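Local coordinates for protein putative methylase (Clostridium difficile, PDB 3LDU) that probably methylates guanine bases of ribosomal RNA and binds GTP in its methyltransferase domain, at residues 309-314 against 368-373. Residues are numbered along the deposited sequence; the frame is centred on the assembly and turned at random.
With GTP (guanosine-5'-triphosphate), chain B.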
ATOM      1  N   PRO A 309      17.450  -3.606   6.025  1.00 20.99           N
ATOM      2  CA  PRO A 309      18.702  -3.077   6.596  1.00 23.40           C
ATOM      3  C   PRO A 309      19.030  -1.696   6.032  1.00 20.85           C
ATOM      4  O   PRO A 309      18.402  -1.279   5.063  1.00 23.79           O
ATOM      5  CB  PRO A 309      19.760  -4.085   6.110  1.00 23.50           C
ATOM      6  CG  PRO A 309      19.172  -4.639   4.827  1.00 20.55           C
ATOM      7  CD  PRO A 309      17.690  -4.744   5.116  1.00 17.95           C
ATOM      8  N   PRO A 310      20.019  -1.007   6.615  1.00 25.12           N
ATOM      9  CA  PRO A 310      20.530   0.221   5.990  1.00 26.99           C
ATOM     10  C   PRO A 310      20.957  -0.078   4.546  1.00 25.34           C
ATOM     11  O   PRO A 310      21.429  -1.182   4.288  1.00 27.28           O
ATOM     12  CB  PRO A 310      21.760   0.563   6.834  1.00 30.27           C
ATOM     13  CG  PRO A 310      21.603  -0.204   8.113  1.00 32.88           C
ATOM     14  CD  PRO A 310      20.815  -1.427   7.781  1.00 31.33           C
ATOM     15  N   TYR A 311      20.794   0.878   3.632  1.00 27.84           N
ATOM     16  CA  TYR A 311      21.101   0.660   2.214  1.00 28.47           C
ATOM     17  C   TYR A 311      22.516   1.069   1.815  1.00 30.10           C
ATOM     18  O   TYR A 311      23.011   0.670   0.753  1.00 33.86           O
ATOM     19  CB  TYR A 311      20.134   1.440   1.323  1.00 24.99           C
ATOM     20  CG  TYR A 311      18.667   1.073   1.465  1.00 29.47           C
ATOM     21  CD1 TYR A 311      17.674   1.882   0.906  1.00 34.81           C
ATOM     22  CD2 TYR A 311      18.274  -0.079   2.132  1.00 27.48           C
ATOM     23  CE1 TYR A 311      16.320   1.556   1.016  1.00 32.38           C
ATOM     24  CE2 TYR A 311      16.921  -0.422   2.246  1.00 26.58           C
ATOM     25  CZ  TYR A 311      15.950   0.407   1.697  1.00 34.88           C
ATOM     26  OH  TYR A 311      14.623   0.063   1.811  1.00 31.34           O
ATOM     27  N   GLY A 312      23.142   1.906   2.636  1.00 29.83           N
ATOM     28  CA  GLY A 312      24.482   2.399   2.357  1.00 36.02           C
ATOM     29  C   GLY A 312      24.559   3.255   1.104  1.00 37.88           C
ATOM     30  O   GLY A 312      25.517   3.169   0.343  1.00 36.44           O
ATOM     31  N   GLU A 313      23.554   4.096   0.889  1.00 34.61           N
ATOM     32  CA  GLU A 313      23.510   4.923  -0.313  1.00 45.18           C
ATOM     33  C   GLU A 313      24.552   6.039  -0.311  1.00 42.73           C
ATOM     34  O   GLU A 313      25.025   6.454  -1.372  1.00 40.73           O
ATOM     35  CB  GLU A 313      22.106   5.502  -0.528  1.00 51.08           C
ATOM     36  CG  GLU A 313      21.040   4.445  -0.791  1.00 63.61           C
ATOM     37  CD  GLU A 313      19.766   5.025  -1.390  1.00 72.30           C
ATOM     38  OE1 GLU A 313      19.705   6.258  -1.596  1.00 75.34           O
ATOM     39  OE2 GLU A 313      18.826   4.245  -1.660  1.00 71.64           O
ATOM     40  N   ARG A 314      24.911   6.524   0.877  1.00 38.50           N
ATOM     41  CA  ARG A 314      25.886   7.608   0.988  1.00 38.53           C
ATOM     42  C   ARG A 314      27.311   7.067   0.969  1.00 34.98           C
ATOM     43  O   ARG A 314      27.591   6.042   1.579  1.00 37.20           O
ATOM     44  CB  ARG A 314      25.651   8.424   2.261  1.00 45.24           C
ATOM     45  CG  ARG A 314      24.247   9.023   2.350  1.00 50.61           C
ATOM     46  CD  ARG A 314      24.168  10.158   3.368  1.00 60.33           C
ATOM     47  NE  ARG A 314      24.436   9.708   4.732  1.00 67.05           N
ATOM     48  CZ  ARG A 314      25.555   9.967   5.402  1.00 72.14           C
ATOM     49  NH1 ARG A 314      26.520  10.682   4.838  1.00 74.61           N
ATOM     50  NH2 ARG A 314      25.704   9.514   6.641  1.00 71.84           N
ATOM     51  N   LEU A 368      13.457   5.375  -4.119  1.00 70.33           N
ATOM     52  CA  LEU A 368      14.513   4.381  -3.988  1.00 63.41           C
ATOM     53  C   LEU A 368      14.218   3.157  -4.841  1.00 57.56           C
ATOM     54  O   LEU A 368      13.099   2.642  -4.842  1.00 55.38           O
ATOM     55  CB  LEU A 368      14.669   3.966  -2.524  1.00 66.62           C
ATOM     56  CG  LEU A 368      14.961   5.109  -1.551  1.00 67.41           C
ATOM     57  CD1 LEU A 368      15.029   4.604  -0.121  1.00 65.95           C
ATOM     58  CD2 LEU A 368      16.254   5.809  -1.939  1.00 66.17           C
ATOM     59  N   LYS A 369      15.217   2.688  -5.575  1.00 59.72           N
ATOM     60  CA  LYS A 369      15.036   1.457  -6.329  1.00 60.25           C
ATOM     61  C   LYS A 369      15.623   0.303  -5.538  1.00 49.74           C
ATOM     62  O   LYS A 369      16.836   0.099  -5.514  1.00 56.67           O
ATOM     63  CB  LYS A 369      15.650   1.541  -7.727  1.00 67.23           C
ATOM     64  CG  LYS A 369      15.326   0.333  -8.597  1.00 68.24           C
ATOM     65  CD  LYS A 369      15.234   0.715 -10.060  1.00 72.73           C
ATOM     66  CE  LYS A 369      16.105  -0.187 -10.912  1.00 80.17           C
ATOM     67  NZ  LYS A 369      17.546  -0.036 -10.566  1.00 83.16           N
ATOM     68  N   THR A 370      14.744  -0.449  -4.889  1.00 42.55           N
ATOM     69  CA  THR A 370      15.153  -1.521  -3.994  1.00 36.71           C
ATOM     70  C   THR A 370      14.928  -2.889  -4.629  1.00 34.96           C
ATOM     71  O   THR A 370      14.117  -3.033  -5.552  1.00 37.36           O
ATOM     72  CB  THR A 370      14.383  -1.439  -2.662  1.00 37.44           C
ATOM     73  OG1 THR A 370      12.990  -1.282  -2.934  1.00 46.65           O
ATOM     74  CG2 THR A 370      14.840  -0.244  -1.850  1.00 34.95           C
ATOM     75  N   ASN A 371      15.673  -3.884  -4.152  1.00 28.99           N
ATOM     76  CA  ASN A 371      15.425  -5.280  -4.508  1.00 25.92           C
ATOM     77  C   ASN A 371      15.114  -6.089  -3.263  1.00 26.54           C
ATOM     78  O   ASN A 371      15.660  -5.825  -2.202  1.00 26.59           O
ATOM     79  CB  ASN A 371      16.631  -5.893  -5.210  1.00 31.07           C
ATOM     80  CG  ASN A 371      16.834  -5.345  -6.601  1.00 42.82           C
ATOM     81  OD1 ASN A 371      16.073  -5.654  -7.521  1.00 41.09           O
ATOM     82  ND2 ASN A 371      17.866  -4.523  -6.766  1.00 41.31           N
ATOM     83  N   PHE A 372      14.225  -7.066  -3.393  1.00 22.26           N
ATOM     84  CA  PHE A 372      13.887  -7.950  -2.281  1.00 21.06           C
ATOM     85  C   PHE A 372      14.582  -9.274  -2.571  1.00 23.98           C
ATOM     86  O   PHE A 372      14.227  -9.960  -3.527  1.00 23.95           O
ATOM     87  CB  PHE A 372      12.371  -8.143  -2.234  1.00 19.46           C
ATOM     88  CG  PHE A 372      11.869  -8.852  -0.998  1.00 23.67           C
ATOM     89  CD1 PHE A 372      12.351  -8.529   0.266  1.00 23.69           C
ATOM     90  CD2 PHE A 372      10.889  -9.825  -1.107  1.00 24.42           C
ATOM     91  CE1 PHE A 372      11.860  -9.169   1.401  1.00 22.71           C
ATOM     92  CE2 PHE A 372      10.398 -10.472   0.016  1.00 24.90           C
ATOM     93  CZ  PHE A 372      10.878 -10.142   1.270  1.00 21.80           C
ATOM     94  N   PHE A 373      15.591  -9.603  -1.767  1.00 20.28           N
ATOM     95  CA  PHE A 373      16.370 -10.834  -1.929  1.00 21.79           C
ATOM     96  C   PHE A 373      15.804 -11.935  -1.037  1.00 22.64           C
ATOM     97  O   PHE A 373      15.754 -11.791   0.180  1.00 23.39           O
ATOM     98  CB  PHE A 373      17.807 -10.566  -1.541  1.00 24.13           C
ATOM     99  CG  PHE A 373      18.495  -9.559  -2.409  1.00 24.67           C
ATOM    100  CD1 PHE A 373      19.136  -9.955  -3.572  1.00 28.86           C
ATOM    101  CD2 PHE A 373      18.508  -8.220  -2.060  1.00 22.43           C
ATOM    102  CE1 PHE A 373      19.781  -9.030  -4.378  1.00 27.55           C
ATOM    103  CE2 PHE A 373      19.156  -7.287  -2.854  1.00 26.99           C
ATOM    104  CZ  PHE A 373      19.794  -7.696  -4.014  1.00 25.52           C
TER
HETATM  105  PG  GTP B 383      11.004   0.413   9.463  0.70 67.03           P
HETATM  106  O1G GTP B 383      10.801  -0.978  10.024  0.70 70.63           O
HETATM  107  O2G GTP B 383       9.893   0.701   8.491  0.70 65.55           O
HETATM  108  O3G GTP B 383      10.934   1.457  10.554  0.70 62.43           O
HETATM  109  O3B GTP B 383      12.444   0.455   8.722  0.70 73.72           O
HETATM  110  PB  GTP B 383      13.671   1.273   9.384  0.70 99.85           P
HETATM  111  O1B GTP B 383      13.752   2.615   8.697  0.70 98.87           O
HETATM  112  O2B GTP B 383      13.454   1.482  10.858  0.70102.45           O
HETATM  113  O3A GTP B 383      15.058   0.486   9.125  0.70 44.75           O
HETATM  114  PA  GTP B 383      16.304   1.397   8.629  0.70 39.98           P
HETATM  115  O1A GTP B 383      16.363   2.636   9.497  0.70 59.58           O
HETATM  116  O2A GTP B 383      16.138   1.791   7.180  0.70 55.74           O
HETATM  117  O5' GTP B 383      17.660   0.574   8.873  0.90 50.49           O
HETATM  118  C5' GTP B 383      17.531  -0.632   9.555  0.90 48.50           C
HETATM  119  C4' GTP B 383      17.682  -0.352  11.046  0.90 43.60           C
HETATM  120  O4' GTP B 383      18.739  -1.167  11.471  0.90 43.80           O
HETATM  121  C3' GTP B 383      18.063   1.071  11.459  0.90 34.80           C
HETATM  122  O3' GTP B 383      17.060   1.546  12.331  0.90 32.86           O
HETATM  123  C2' GTP B 383      19.380   0.956  12.222  0.90 35.36           C
HETATM  124  O2' GTP B 383      19.354   1.610  13.476  0.90 33.59           O
HETATM  125  C1' GTP B 383      19.446  -0.525  12.501  0.90 36.80           C
HETATM  126  N9  GTP B 383      20.786  -1.124  12.521  0.90 29.38           N
HETATM  127  C8  GTP B 383      21.949  -0.768  11.892  0.90 30.85           C
HETATM  128  N7  GTP B 383      22.894  -1.683  12.240  0.90 34.27           N
HETATM  129  C5  GTP B 383      22.338  -2.595  13.080  0.90 33.33           C
HETATM  130  C6  GTP B 383      22.836  -3.721  13.727  0.90 38.65           C
HETATM  131  O6  GTP B 383      24.020  -4.070  13.597  0.90 36.72           O
HETATM  132  N1  GTP B 383      21.976  -4.447  14.524  0.90 34.03           N
HETATM  133  C2  GTP B 383      20.653  -4.073  14.679  0.90 32.61           C
HETATM  134  N2  GTP B 383      19.867  -4.814  15.442  0.90 30.66           N
HETATM  135  N3  GTP B 383      20.147  -2.943  14.044  0.90 25.23           N
HETATM  136  C4  GTP B 383      21.003  -2.241  13.257  0.90 33.81           C
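Y311 and L368 meet at the edge of the tyrosine ring. The methyl CD1 of L368 lies near the ring plane, 3.5 Å from CE1 of Y311 and 3.9 Å from CD1 of the same ring. T370 meets the ring further along, toward OH of Y311. The methyl CG2 of T370 approaches obliquely, 3.7 Å from OH of Y311. Both methyls gather near CE1, the first in the ring plane and the second oblique to it. The ring gets there because CG of Y311 stands beside the backbone N, with chi1 at -61°, and points across to the strand. The hydroxyl of Y311 is hydrogen-bonded to N308, just before the loop, which ties down the far end of the ring.

The extended chain of E313 brings its carboxylate up to CD2 of L368, which sits ahead of the oxygens and nearer OE2 than OE1. CD2 of L368 is modelled 3.0 Å from OE2 of E313, shorter than such a contact should be. L368 is poorly ordered, so the exact closeness is doubtful. The same OE2 is hydrogen-bonded to OG of S345, its polar partner, while L368 offers it only a methyl. No hydrogen bond joins the two segments.

The domain has the class I methyltransferase fold, with strand order 3-2-1-4-5-7-6. Residues 309-314 form the loop after strand 304-307, and N308, P309, P310 and Y311 spell the NPPY motif known from N6-adenine and related methyltransferases. Strand 368-375 runs antiparallel to both neighbours, 339-344 and 359-365. The loop packs on strand 368-375, next to the outermost strand 359-365.

P310 faces the nucleotide instead. Its CG is 3.8 Å from C8 of the GTP base, and its CD is 3.8 Å from C5' of the ribose. In T370, chi1 of 48° sets OG1 between the backbone N and the carbonyl carbon, and CG2 beside the N, where it meets the ring. OG1 makes a weak hydrogen bond to L363 O.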